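Local coordinates for protein telomerase reverse transcriptase (Candida tropicalis MYA-3404, PDB 6ZD1) that probably extends chromosome ends as a reverse transcriptase, copying a template within the telomerase RNA to add short DNA repeats, at residues 268-272 / 378-383; 288-292 / 471-475; 316-320 / 562-566; 334-338 / 550-554; 438-444 / 463-468. All blocks are in the same frame, centred on the assembly; numbering follows the deposited sequence.

Contact 1. Residues 268-272 / 378-383; sequences KEKWD and DEFLKL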
# COMPACT_ATOMS: atom_id res chain seq x y z
N LYS A 268 -13.87 21.77 10.10
CA LYS A 268 -12.85 22.69 10.61
C LYS A 268 -11.61 21.93 11.07
O LYS A 268 -10.49 22.29 10.71
CB LYS A 268 -13.43 23.53 11.76
CG LYS A 268 -12.63 24.79 12.11
CD LYS A 268 -11.46 24.52 13.05
CE LYS A 268 -10.63 25.78 13.27
NZ LYS A 268 -9.40 25.50 14.07
N GLU A 269 -11.80 20.88 11.86
CA GLU A 269 -10.66 20.12 12.35
C GLU A 269 -10.02 19.28 11.25
O GLU A 269 -8.83 18.97 11.35
CB GLU A 269 -11.08 19.24 13.52
CG GLU A 269 -11.57 20.02 14.72
CD GLU A 269 -11.79 19.16 15.94
OE1 GLU A 269 -11.94 19.72 17.04
OE2 GLU A 269 -11.80 17.91 15.79
N LYS A 270 -10.77 18.94 10.21
CA LYS A 270 -10.18 18.24 9.08
C LYS A 270 -9.09 19.08 8.42
O LYS A 270 -8.03 18.56 8.05
CB LYS A 270 -11.26 17.86 8.06
CG LYS A 270 -10.74 17.17 6.81
CD LYS A 270 -9.95 15.91 7.16
CE LYS A 270 -9.30 15.30 5.93
NZ LYS A 270 -10.30 14.85 4.92
N TRP A 271 -9.33 20.39 8.30
CA TRP A 271 -8.32 21.29 7.74
C TRP A 271 -7.22 21.63 8.74
O TRP A 271 -6.12 22.00 8.31
CB TRP A 271 -8.98 22.57 7.24
CG TRP A 271 -9.66 22.38 5.93
CD1 TRP A 271 -10.98 22.08 5.72
CD2 TRP A 271 -9.06 22.44 4.63
NE1 TRP A 271 -11.23 21.96 4.37
CE2 TRP A 271 -10.06 22.18 3.68
CE3 TRP A 271 -7.76 22.70 4.18
CZ2 TRP A 271 -9.81 22.17 2.31
CZ3 TRP A 271 -7.51 22.69 2.82
CH2 TRP A 271 -8.53 22.43 1.90
N ASP A 272 -7.49 21.52 10.04
CA ASP A 272 -6.41 21.61 11.01
C ASP A 272 -5.39 20.50 10.78
O ASP A 272 -4.18 20.76 10.77
CB ASP A 272 -6.97 21.54 12.43
CG ASP A 272 -7.59 22.85 12.88
OD1 ASP A 272 -7.10 23.91 12.45
OD2 ASP A 272 -8.55 22.81 13.67
N ASP A 378 -6.58 15.72 -0.60
CA ASP A 378 -7.88 16.43 -0.44
C ASP A 378 -7.74 17.93 -0.75
O ASP A 378 -8.54 18.71 -0.20
CB ASP A 378 -8.46 16.20 0.96
CG ASP A 378 -8.05 14.88 1.58
OD1 ASP A 378 -7.68 13.96 0.81
OD2 ASP A 378 -8.09 14.78 2.82
N GLU A 379 -6.79 18.31 -1.60
CA GLU A 379 -6.62 19.74 -1.99
C GLU A 379 -7.45 19.97 -3.26
O GLU A 379 -8.45 20.71 -3.19
CB GLU A 379 -5.15 20.06 -2.22
CG GLU A 379 -4.79 21.51 -1.92
CD GLU A 379 -3.91 21.70 -0.70
OE1 GLU A 379 -3.31 22.79 -0.58
OE2 GLU A 379 -3.82 20.77 0.12
N PHE A 380 -7.02 19.36 -4.36
CA PHE A 380 -7.70 19.41 -5.66
C PHE A 380 -9.14 18.98 -5.53
O PHE A 380 -10.07 19.74 -5.83
CB PHE A 380 -6.93 18.54 -6.67
CG PHE A 380 -5.48 18.91 -6.75
CD1 PHE A 380 -4.59 18.43 -5.79
CD2 PHE A 380 -5.02 19.77 -7.72
CE1 PHE A 380 -3.27 18.79 -5.83
CE2 PHE A 380 -3.69 20.14 -7.77
CZ PHE A 380 -2.81 19.64 -6.81
N LEU A 381 -9.36 17.76 -5.07
CA LEU A 381 -10.66 17.42 -4.53
C LEU A 381 -10.93 18.29 -3.30
O LEU A 381 -10.08 18.42 -2.42
CB LEU A 381 -10.75 15.93 -4.21
CG LEU A 381 -9.81 15.30 -3.17
CD1 LEU A 381 -10.58 15.08 -1.88
CD2 LEU A 381 -9.24 14.00 -3.70
N LYS A 382 -12.11 18.90 -3.27
CA LYS A 382 -12.58 19.97 -2.38
C LYS A 382 -12.07 21.36 -2.74
O LYS A 382 -12.43 22.29 -2.04
CB LYS A 382 -12.23 19.73 -0.90
CG LYS A 382 -12.56 18.36 -0.33
CD LYS A 382 -11.67 18.13 0.90
CE LYS A 382 -12.41 17.51 2.07
NZ LYS A 382 -11.49 17.30 3.22
N LEU A 383 -11.22 21.54 -3.76
CA LEU A 383 -11.04 22.89 -4.30
C LEU A 383 -11.04 22.96 -5.83
O LEU A 383 -11.13 24.06 -6.37
CB LEU A 383 -9.75 23.55 -3.78
CG LEU A 383 -9.40 23.62 -2.27
CD1 LEU A 383 -7.96 24.10 -2.09
CD2 LEU A 383 -10.34 24.49 -1.46
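Lys-270 and Asp-378 form the polar link of this contact: Lys-270 NZ donates to Asp-378 OD2 at 3.0 Å in a salt bridge. The ammonium lies above the carboxylate, 39° out of its plane, and the two side chains meet at about a right angle. A second ammonium crowds the first, with Lys-382 NZ 3.2 Å from Lys-270 NZ. Both are donors, so this pair gains nothing by itself, and the proximity might lower the proton affinity of one amine. Lys-382 also lays its NZ 3.7 Å from Lys-270 CG.

Beside the charges, Trp-271 extends its six-membered ring, CH2 lying 4.3 Å from Leu-383 CD2 and 4.3 Å from Asp-378 O, each at an oblique approach. Bends in the Lys-270 chain at chi2 (57°) and chi4 (-63°) turn its amine to the carboxylate.

Further out, Glu-379 sends OE1 to Lys-278, on the same helix as Lys-270, adding a second salt bridge between helix and loop. No touching residue is buried: this surface contact joins helix 263-298 to the loop between strands 368-372 and 389-390, a position consistent with the insertion in the fingers domain that telomerase reverse transcriptases carry between motifs A and B'.

Contact 2. Residues 288-292 / 471-475; sequences LQLKL and IFCDI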
# COMPACT_ATOMS: atom_id res chain seq x y z
N LEU A 288 14.23 14.48 9.09
CA LEU A 288 14.70 13.19 9.59
C LEU A 288 15.28 12.35 8.45
O LEU A 288 16.32 11.70 8.62
CB LEU A 288 13.57 12.44 10.28
CG LEU A 288 13.05 13.02 11.59
CD1 LEU A 288 11.88 12.21 12.10
CD2 LEU A 288 14.16 13.07 12.63
N GLN A 289 14.64 12.37 7.29
CA GLN A 289 15.13 11.60 6.15
C GLN A 289 16.47 12.13 5.66
O GLN A 289 17.35 11.35 5.27
CB GLN A 289 14.10 11.60 5.03
CG GLN A 289 14.38 10.58 3.93
CD GLN A 289 14.29 9.14 4.42
OE1 GLN A 289 13.21 8.63 4.69
NE2 GLN A 289 15.44 8.49 4.54
N LEU A 290 16.65 13.45 5.66
CA LEU A 290 17.91 14.02 5.20
C LEU A 290 19.05 13.70 6.17
O LEU A 290 20.14 13.29 5.74
CB LEU A 290 17.78 15.53 5.02
CG LEU A 290 17.03 15.96 3.75
CD1 LEU A 290 17.04 17.47 3.61
CD2 LEU A 290 17.64 15.29 2.53
N LYS A 291 18.82 13.88 7.47
CA LYS A 291 19.82 13.50 8.46
C LYS A 291 20.18 12.03 8.33
O LYS A 291 21.36 11.66 8.46
CB LYS A 291 19.30 13.79 9.87
CG LYS A 291 19.13 15.26 10.19
CD LYS A 291 20.48 15.94 10.25
CE LYS A 291 20.34 17.43 10.49
NZ LYS A 291 21.66 18.12 10.36
N LEU A 292 19.19 11.19 8.05
CA LEU A 292 19.45 9.76 7.89
C LEU A 292 20.21 9.48 6.60
O LEU A 292 21.07 8.60 6.57
CB LEU A 292 18.12 9.00 7.92
CG LEU A 292 18.15 7.53 8.32
CD1 LEU A 292 18.78 7.37 9.70
CD2 LEU A 292 16.75 6.98 8.30
N ILE A 471 9.96 5.78 9.79
CA ILE A 471 11.27 6.42 9.85
C ILE A 471 11.82 6.36 11.27
O ILE A 471 13.05 6.33 11.47
CB ILE A 471 11.21 7.86 9.31
CG1 ILE A 471 12.63 8.40 9.10
CG2 ILE A 471 10.41 8.76 10.24
CD1 ILE A 471 12.69 9.58 8.16
N PHE A 472 10.95 6.32 12.28
CA PHE A 472 11.42 6.09 13.64
C PHE A 472 12.20 4.78 13.71
O PHE A 472 13.37 4.76 14.12
CB PHE A 472 10.25 6.06 14.62
CG PHE A 472 9.73 7.42 15.00
CD1 PHE A 472 10.47 8.56 14.75
CD2 PHE A 472 8.49 7.55 15.63
CE1 PHE A 472 10.00 9.81 15.10
CE2 PHE A 472 8.01 8.80 15.98
CZ PHE A 472 8.76 9.93 15.72
N CYS A 473 11.59 3.69 13.24
CA CYS A 473 12.24 2.39 13.29
C CYS A 473 13.52 2.39 12.45
O CYS A 473 14.49 1.71 12.81
CB CYS A 473 11.27 1.31 12.80
SG CYS A 473 11.84 -0.39 12.97
N ASP A 474 13.55 3.17 11.37
CA ASP A 474 14.75 3.25 10.54
C ASP A 474 15.87 4.00 11.27
O ASP A 474 17.03 3.57 11.23
CB ASP A 474 14.41 3.94 9.22
CG ASP A 474 15.46 3.71 8.15
OD1 ASP A 474 16.43 2.96 8.40
OD2 ASP A 474 15.31 4.27 7.05
N ILE A 475 15.53 5.10 11.94
CA ILE A 475 16.53 5.85 12.70
C ILE A 475 17.13 4.98 13.79
O ILE A 475 18.36 4.92 13.96
CB ILE A 475 15.91 7.13 13.29
CG1 ILE A 475 15.59 8.14 12.18
CG2 ILE A 475 16.83 7.75 14.32
CD1 ILE A 475 14.88 9.38 12.70
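Ile-471 pushes its CD1 between Leu-288 and Gln-289, the first contact of a nearly parallel helix pair in the reverse transcriptase fold: helix 263-298 lies against helix 469-484, whose start probably belongs with the motif B' loop before it. The short segment axes run 24° apart and approach to 10.8 Å, a spacing that the branched apolar side chains fill. With CG1 of Ile-471 anti to the backbone N (chi1 -168°), its CD1 reaches within 3.7 Å of Leu-288 CB and 3.5 Å of Gln-289 N.

Phe-472 leans away from the partner helix at its CB, yet its ring still brings CE1, obliquely, to 4.3 Å from Leu-288 CD1. The rest of that ring packs against Leu-352 and Ile-356 of helix 349-359 and Cys-435 and Ile-439 of helix 428-440.

Asp-474, a helical turn beyond Ile-471, puts its carboxylate beside a methyl group, OD2 being 3.3 Å from Leu-292 CD2. Its OD1 forms salt bridges with Arg-499 and Arg-296.

Ile-475 closes the row between two leucines. Its CG1 lies 4.1 Å from Leu-292 CD1, and its CD1 sits 3.8 Å from Leu-288 CD2, where the two side chains meet at about a right angle.

Contact 3. Residues 316-320 / 562-566; sequences ILTFR and TLDVK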
# COMPACT_ATOMS: atom_id res chain seq x y z
N ILE A 316 25.11 -7.46 -2.56
CA ILE A 316 25.65 -8.82 -2.59
C ILE A 316 26.38 -9.09 -3.90
O ILE A 316 27.46 -9.69 -3.91
CB ILE A 316 24.52 -9.84 -2.34
CG1 ILE A 316 23.95 -9.66 -0.94
CG2 ILE A 316 25.04 -11.26 -2.50
CD1 ILE A 316 22.71 -10.48 -0.68
N LEU A 317 25.80 -8.66 -5.02
CA LEU A 317 26.45 -8.83 -6.31
C LEU A 317 27.76 -8.05 -6.38
O LEU A 317 28.74 -8.52 -6.96
CB LEU A 317 25.52 -8.41 -7.44
CG LEU A 317 24.30 -9.30 -7.66
CD1 LEU A 317 23.51 -8.82 -8.87
CD2 LEU A 317 24.72 -10.75 -7.84
N THR A 318 27.78 -6.84 -5.81
CA THR A 318 29.04 -6.11 -5.70
C THR A 318 30.00 -6.81 -4.75
O THR A 318 31.21 -6.88 -5.01
CB THR A 318 28.77 -4.67 -5.25
OG1 THR A 318 27.91 -4.03 -6.21
CG2 THR A 318 30.07 -3.88 -5.14
N PHE A 319 29.47 -7.36 -3.65
CA PHE A 319 30.30 -8.16 -2.74
C PHE A 319 30.89 -9.36 -3.46
O PHE A 319 32.08 -9.67 -3.32
CB PHE A 319 29.46 -8.59 -1.54
CG PHE A 319 30.24 -9.30 -0.46
CD1 PHE A 319 31.15 -8.61 0.33
CD2 PHE A 319 30.03 -10.65 -0.22
CE1 PHE A 319 31.86 -9.27 1.33
CE2 PHE A 319 30.73 -11.31 0.78
CZ PHE A 319 31.64 -10.62 1.55
N ARG A 320 30.08 -10.04 -4.27
CA ARG A 320 30.59 -11.18 -5.04
C ARG A 320 31.65 -10.73 -6.03
O ARG A 320 32.73 -11.33 -6.13
CB ARG A 320 29.44 -11.88 -5.76
CG ARG A 320 29.88 -13.04 -6.63
CD ARG A 320 28.81 -13.37 -7.65
NE ARG A 320 28.63 -12.28 -8.60
CZ ARG A 320 27.72 -12.26 -9.57
NH1 ARG A 320 26.90 -13.29 -9.71
NH2 ARG A 320 27.65 -11.23 -10.39
N THR A 562 27.93 -19.76 -4.86
CA THR A 562 28.30 -18.90 -5.97
C THR A 562 27.81 -17.46 -5.81
O THR A 562 28.12 -16.63 -6.67
CB THR A 562 27.76 -19.47 -7.28
OG1 THR A 562 26.33 -19.52 -7.24
CG2 THR A 562 28.30 -20.87 -7.51
N LEU A 563 27.05 -17.16 -4.75
CA LEU A 563 26.48 -15.82 -4.54
C LEU A 563 25.59 -15.42 -5.72
O LEU A 563 25.57 -14.26 -6.14
CB LEU A 563 27.56 -14.77 -4.27
CG LEU A 563 28.14 -14.77 -2.85
CD1 LEU A 563 28.97 -13.52 -2.60
CD2 LEU A 563 27.04 -14.90 -1.80
N ASP A 564 24.85 -16.39 -6.25
CA ASP A 564 23.80 -16.11 -7.22
C ASP A 564 22.58 -15.56 -6.48
O ASP A 564 22.16 -16.12 -5.47
CB ASP A 564 23.44 -17.38 -7.98
CG ASP A 564 22.40 -17.13 -9.06
OD1 ASP A 564 22.79 -16.74 -10.18
OD2 ASP A 564 21.20 -17.34 -8.79
N VAL A 565 22.02 -14.47 -6.99
CA VAL A 565 20.86 -13.81 -6.38
C VAL A 565 19.76 -13.74 -7.43
O VAL A 565 19.87 -13.00 -8.41
CB VAL A 565 21.21 -12.40 -5.87
CG1 VAL A 565 19.99 -11.75 -5.24
CG2 VAL A 565 22.37 -12.45 -4.89
N LYS A 566 18.69 -14.51 -7.23
CA LYS A 566 17.56 -14.56 -8.15
C LYS A 566 16.28 -14.20 -7.42
O LYS A 566 16.04 -14.65 -6.30
CB LYS A 566 17.44 -15.95 -8.79
CG LYS A 566 16.69 -15.99 -10.12
CD LYS A 566 15.23 -16.41 -9.95
CE LYS A 566 14.47 -16.38 -11.27
NZ LYS A 566 14.41 -15.01 -11.86
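Leu-563 is the principal bump here, and helix residues Ile-316, Phe-319 and Arg-320 shape the hollow that takes it. Its branch CD1 lies 3.6 Å from Arg-320 CB and 3.9 Å from Phe-319 CD2, meeting the phenylalanine ring obliquely. The other branch, CD2, turns to Ile-316, whose CG2 lies 4.2 Å away. A left-handed backbone conformation (phi 58°, psi 38°) lets Leu-563 present its side chain to the helix at a bend in the loop.

Arg-320 forms one wall of the hollow. Its aliphatic part slides past Leu-563 in the opposite direction, CG being 3.7 Å from Leu-563 CB, and then carries CD to 3.5 Å from Thr-562 O. A bend at chi3 (66°) brings the guanidinium back across Leu-317, whose CD2 stands 3.7 Å above the centre of the guanidinium plane on one face.

Val-565 is the second, smaller bump. Its CG2 drops between two helix side chains, 3.8 Å from Ile-316 CG2 and 4.1 Å from Leu-317 CD2, so one methyl bridges adjacent residues.

The fit rests on van der Waals contact, partly against the carbonyl oxygens of Thr-562 and Leu-563. Helix 309-326 covers part of the small antiparallel sheet 550-553/556-559/565-567, whose placement after the palm strands is consistent with motif E, the primer grip; Ile-316 packs also on Ile-558 there and, with Phe-319, on Leu-496 of palm strand 495-500.

Contact 4. Residues 334-338 / 550-554; sequences YMIKF and KMTFV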
# COMPACT_ATOMS: atom_id res chain seq x y z
N TYR A 334 30.28 -17.97 4.53
CA TYR A 334 29.34 -18.31 5.59
C TYR A 334 28.29 -17.21 5.66
O TYR A 334 28.62 -16.02 5.56
CB TYR A 334 30.05 -18.46 6.93
CG TYR A 334 31.28 -19.33 6.87
CD1 TYR A 334 32.48 -18.85 6.36
CD2 TYR A 334 31.25 -20.65 7.31
CE1 TYR A 334 33.60 -19.64 6.29
CE2 TYR A 334 32.37 -21.45 7.24
CZ TYR A 334 33.54 -20.94 6.73
OH TYR A 334 34.66 -21.73 6.66
N MSE A 335 27.03 -17.60 5.81
CA MSE A 335 25.98 -16.60 5.90
C MSE A 335 24.89 -16.95 6.89
O MSE A 335 24.56 -18.11 7.11
CB MSE A 335 25.37 -16.34 4.53
CG MSE A 335 24.85 -17.57 3.83
SE MSE A 335 24.16 -17.08 2.07
CE MSE A 335 25.81 -16.37 1.30
N ILE A 336 24.33 -15.89 7.49
CA ILE A 336 23.35 -16.00 8.56
C ILE A 336 22.27 -14.94 8.31
O ILE A 336 22.59 -13.80 7.98
CB ILE A 336 24.01 -15.81 9.94
CG1 ILE A 336 22.97 -15.75 11.06
CG2 ILE A 336 24.91 -14.58 9.95
CD1 ILE A 336 22.59 -17.11 11.57
N LYS A 337 21.01 -15.34 8.42
CA LYS A 337 19.89 -14.40 8.37
C LYS A 337 19.11 -14.49 9.67
O LYS A 337 18.97 -15.57 10.25
CB LYS A 337 18.97 -14.66 7.17
CG LYS A 337 17.98 -15.80 7.36
CD LYS A 337 16.96 -15.84 6.25
CE LYS A 337 15.92 -16.92 6.49
NZ LYS A 337 14.92 -16.97 5.40
N PHE A 338 18.62 -13.34 10.13
CA PHE A 338 17.88 -13.27 11.38
C PHE A 338 16.98 -12.03 11.35
O PHE A 338 17.35 -11.02 10.75
CB PHE A 338 18.83 -13.24 12.59
CG PHE A 338 19.84 -12.11 12.57
CD1 PHE A 338 21.04 -12.25 11.89
CD2 PHE A 338 19.59 -10.93 13.26
CE1 PHE A 338 21.97 -11.22 11.88
CE2 PHE A 338 20.52 -9.90 13.25
CZ PHE A 338 21.72 -10.05 12.56
N LYS A 550 21.33 -23.02 -0.63
CA LYS A 550 20.33 -22.04 -1.00
C LYS A 550 19.71 -21.44 0.26
O LYS A 550 19.28 -22.17 1.15
CB LYS A 550 19.24 -22.67 -1.87
CG LYS A 550 19.52 -22.63 -3.37
CD LYS A 550 20.62 -23.61 -3.77
CE LYS A 550 20.21 -25.05 -3.50
NZ LYS A 550 21.24 -26.01 -3.98
N MSE A 551 19.67 -20.11 0.32
CA MSE A 551 18.96 -19.42 1.39
C MSE A 551 18.00 -18.39 0.80
O MSE A 551 18.33 -17.72 -0.17
CB MSE A 551 19.93 -18.74 2.35
CG MSE A 551 19.25 -17.89 3.42
SE MSE A 551 20.47 -16.95 4.60
CE MSE A 551 21.28 -18.48 5.50
N THR A 552 16.81 -18.27 1.39
CA THR A 552 15.83 -17.29 0.97
C THR A 552 15.90 -16.09 1.91
O THR A 552 15.49 -16.18 3.08
CB THR A 552 14.42 -17.88 0.95
OG1 THR A 552 14.37 -18.93 -0.03
CG2 THR A 552 13.41 -16.82 0.57
N PHE A 553 16.42 -14.98 1.41
CA PHE A 553 16.30 -13.70 2.07
C PHE A 553 15.06 -13.01 1.51
O PHE A 553 14.29 -13.61 0.76
CB PHE A 553 17.59 -12.89 1.90
CG PHE A 553 17.74 -11.78 2.89
CD1 PHE A 553 17.45 -11.98 4.23
CD2 PHE A 553 18.18 -10.53 2.48
CE1 PHE A 553 17.59 -10.95 5.14
CE2 PHE A 553 18.32 -9.50 3.39
CZ PHE A 553 18.03 -9.72 4.72
N VAL A 554 14.84 -11.74 1.86
CA VAL A 554 13.60 -11.07 1.47
C VAL A 554 13.49 -11.07 -0.05
O VAL A 554 14.25 -10.39 -0.75
CB VAL A 554 13.57 -9.65 2.03
CG1 VAL A 554 13.14 -9.67 3.48
CG2 VAL A 554 14.95 -9.01 1.91
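Met-335 and Met-551, both modelled as selenomethionine, slide past each other in opposite directions, bringing Met-335 CG within 4.0 Å of Met-551 CE. That same methyl lies 3.7 Å from Met-335 O, so it packs against backbone as well as side chain. The terminal bend of Met-551 (chi3 -66°) folds CE toward the strand from an otherwise extended chain. Met-335 also rests on Ile-507 and Ile-541, apolar residues of the adjoining strands.

At Ile-336 only the backbone side meets the partner, CA lying 4.4 Å from Met-551 CE. Its side chain turns to the other face, onto Phe-506 of strand 503-508 and Leu-514 of helix 511-520.

The two segments belong to different sheets and do not pair as strands: the axes of the short segments approach to 8.8 Å at an angle of 34°. Strand 334-339 holds the motif A position in the reverse transcriptase palm and hydrogen-bonds through its backbone to strands 503-508 and 539-541. Strand 550-553 opens a small antiparallel sheet whose sequence and placement are consistent with motif E, the primer grip.

Lys-337 spans the gap. Its CB touches Met-551 SE at 3.8 Å and lies obliquely 4.3 Å from Phe-553 CD1. Beyond CG the chain runs extended alongside the selenium, and CD comes 3.5 Å from Thr-552 O. NZ donates to that carbonyl oxygen nearly head-on, at a C=O...N angle of 165°; the 2.5 Å separation of Lys-337 NZ and Thr-552 O is very short, and its exact value is doubtful.

Contact 5. Residues 438-444 / 463-468; sequences QIEDATC and FQGFSL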
# COMPACT_ATOMS: atom_id res chain seq x y z
N GLN A 438 4.65 12.54 19.05
CA GLN A 438 4.17 11.36 18.34
C GLN A 438 4.51 10.08 19.11
O GLN A 438 3.72 9.13 19.13
CB GLN A 438 4.77 11.31 16.93
CG GLN A 438 4.28 12.41 16.00
CD GLN A 438 2.94 12.10 15.36
OE1 GLN A 438 2.76 11.05 14.75
NE2 GLN A 438 1.99 13.02 15.50
N ILE A 439 5.69 10.04 19.74
CA ILE A 439 6.09 8.85 20.48
C ILE A 439 5.29 8.72 21.76
O ILE A 439 4.72 7.67 22.06
CB ILE A 439 7.60 8.88 20.77
CG1 ILE A 439 8.41 8.86 19.48
CG2 ILE A 439 7.98 7.72 21.68
CD1 ILE A 439 9.83 9.36 19.67
N GLU A 440 5.21 9.81 22.54
CA GLU A 440 4.71 9.72 23.90
C GLU A 440 3.21 9.95 24.03
O GLU A 440 2.62 9.49 25.01
CB GLU A 440 5.46 10.73 24.79
CG GLU A 440 6.97 10.60 24.72
CD GLU A 440 7.70 11.68 25.49
OE1 GLU A 440 8.83 11.41 25.96
OE2 GLU A 440 7.16 12.80 25.62
N ASP A 441 2.58 10.61 23.06
CA ASP A 441 1.17 10.95 23.16
C ASP A 441 0.29 10.21 22.16
O ASP A 441 -0.89 10.54 22.04
CB ASP A 441 0.97 12.46 22.99
CG ASP A 441 1.80 13.28 23.97
OD1 ASP A 441 2.68 14.03 23.51
OD2 ASP A 441 1.58 13.15 25.19
N ALA A 442 0.84 9.23 21.45
CA ALA A 442 0.02 8.47 20.51
C ALA A 442 -1.01 7.65 21.27
O ALA A 442 -0.65 6.87 22.17
CB ALA A 442 0.91 7.57 19.65
N THR A 443 -2.28 7.84 20.94
CA THR A 443 -3.38 7.10 21.54
C THR A 443 -4.24 6.49 20.44
O THR A 443 -4.25 6.96 19.30
CB THR A 443 -4.25 7.98 22.45
OG1 THR A 443 -4.79 9.07 21.69
CG2 THR A 443 -3.43 8.54 23.60
N CYS A 444 -4.96 5.43 20.80
CA CYS A 444 -5.86 4.75 19.87
C CYS A 444 -7.23 4.57 20.50
O CYS A 444 -7.36 4.51 21.73
CB CYS A 444 -5.31 3.39 19.42
SG CYS A 444 -5.41 2.08 20.65
N PHE A 463 3.07 2.88 17.42
CA PHE A 463 1.98 2.39 16.61
C PHE A 463 2.37 2.40 15.14
O PHE A 463 2.81 3.42 14.61
CB PHE A 463 0.73 3.24 16.81
CG PHE A 463 -0.14 2.79 17.94
CD1 PHE A 463 -0.42 1.44 18.10
CD2 PHE A 463 -0.67 3.70 18.83
CE1 PHE A 463 -1.23 1.02 19.14
CE2 PHE A 463 -1.48 3.28 19.87
CZ PHE A 463 -1.76 1.93 20.02
N GLN A 464 2.20 1.26 14.48
CA GLN A 464 2.34 1.22 13.04
C GLN A 464 1.14 1.90 12.40
O GLN A 464 -0.01 1.65 12.79
CB GLN A 464 2.46 -0.22 12.56
CG GLN A 464 2.93 -0.36 11.13
CD GLN A 464 3.10 -1.81 10.73
OE1 GLN A 464 3.35 -2.68 11.57
NE2 GLN A 464 2.95 -2.09 9.44
N GLY A 465 1.39 2.78 11.44
CA GLY A 465 0.34 3.54 10.79
C GLY A 465 0.41 5.04 11.01
O GLY A 465 -0.32 5.78 10.33
N PHE A 466 1.23 5.53 11.93
CA PHE A 466 1.44 6.96 12.08
C PHE A 466 2.51 7.45 11.12
O PHE A 466 3.30 6.68 10.56
CB PHE A 466 1.81 7.31 13.52
CG PHE A 466 0.64 7.39 14.44
CD1 PHE A 466 -0.05 8.59 14.60
CD2 PHE A 466 0.21 6.28 15.14
CE1 PHE A 466 -1.14 8.67 15.44
CE2 PHE A 466 -0.88 6.36 15.99
CZ PHE A 466 -1.55 7.55 16.14
N SER A 467 2.57 8.78 10.97
CA SER A 467 3.38 9.38 9.92
C SER A 467 4.86 9.02 10.05
O SER A 467 5.53 8.73 9.05
CB SER A 467 3.21 10.90 9.94
OG SER A 467 1.83 11.26 9.94
N LEU A 468 5.38 9.04 11.27
CA LEU A 468 6.81 8.89 11.50
C LEU A 468 7.22 7.51 11.98
O LEU A 468 8.41 7.28 12.22
CB LEU A 468 7.28 9.94 12.52
CG LEU A 468 6.81 11.38 12.31
CD1 LEU A 468 7.31 12.27 13.43
CD2 LEU A 468 7.25 11.90 10.95
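Ala-442 sits between two phenylalanine rings in the buried part of the contact. Its CB lies over one face of the Phe-466 ring, 4.3 Å from CE2, and at the edge of the Phe-463 ring, 4.3 Å from CD2. One small methyl thus meets the two rings in different ways. Next along, Cys-444 brings its SG to 3.7 Å from Phe-463 CZ in a sulfur-aromatic contact: SG is 4.8 Å from the ring centroid and 57° off the ring normal, an oblique approach. Cys-444 CB adds to this, 3.9 Å from Phe-463 CE2. Between the two, Thr-443 offers its backbone, with O at the edge of the Phe-466 ring and near its plane. The helical end is buried too: Gln-438 OE1 approaches Phe-466 CD1 obliquely at 3.7 Å, with the amide and ring planes 70° apart, and Gln-438 CG lies 4.0 Å from Leu-468 CD1.

The rings are brought together by a type II beta turn from Phe-463 to Phe-466, in which Gly-465 takes a positive phi (115°) that suits glycine. This loop, carrying the sequence Phe-Gln-Gly-Phe-Ser-Leu just ahead of helix 469-484, matches motif B' of the telomerase reverse transcriptase domain in sequence and place. It lies against the end of helix 428-440, where Asp-441 breaks from helical angles, and the start of strand 443-446.

In contrast to this core, solvent reaches the margins, where Gln-464 and Gly-465 at the turn and Ser-467 beyond it are partly exposed.

Overall arrangement
From the N terminus, helix 263-298 opens contacts 1 and 2, helix 309-326 contact 3 and strand 334-339 contact 4. Contact 1 closes first, at 378-383, crossing contacts 2, 3 and 4. Contact 5 follows it in series, nested inside the other three loops. Contact 2 closes at 471-475, crossing contacts 3 and 4; contact 4 closes inside contact 3. Contacts 2 and 5 join helices 263-298, 428-440 and 469-484 with the loop before the last, touching where Phe-472 CE2 meets Ile-439 CG1 at 3.5 Å. Contacts 3 and 4 join helix 309-326 and palm strand 334-339 to the small three-stranded sheet, touching through Leu-563 and Met-335. Contact 1 lies across the chain's centre from them.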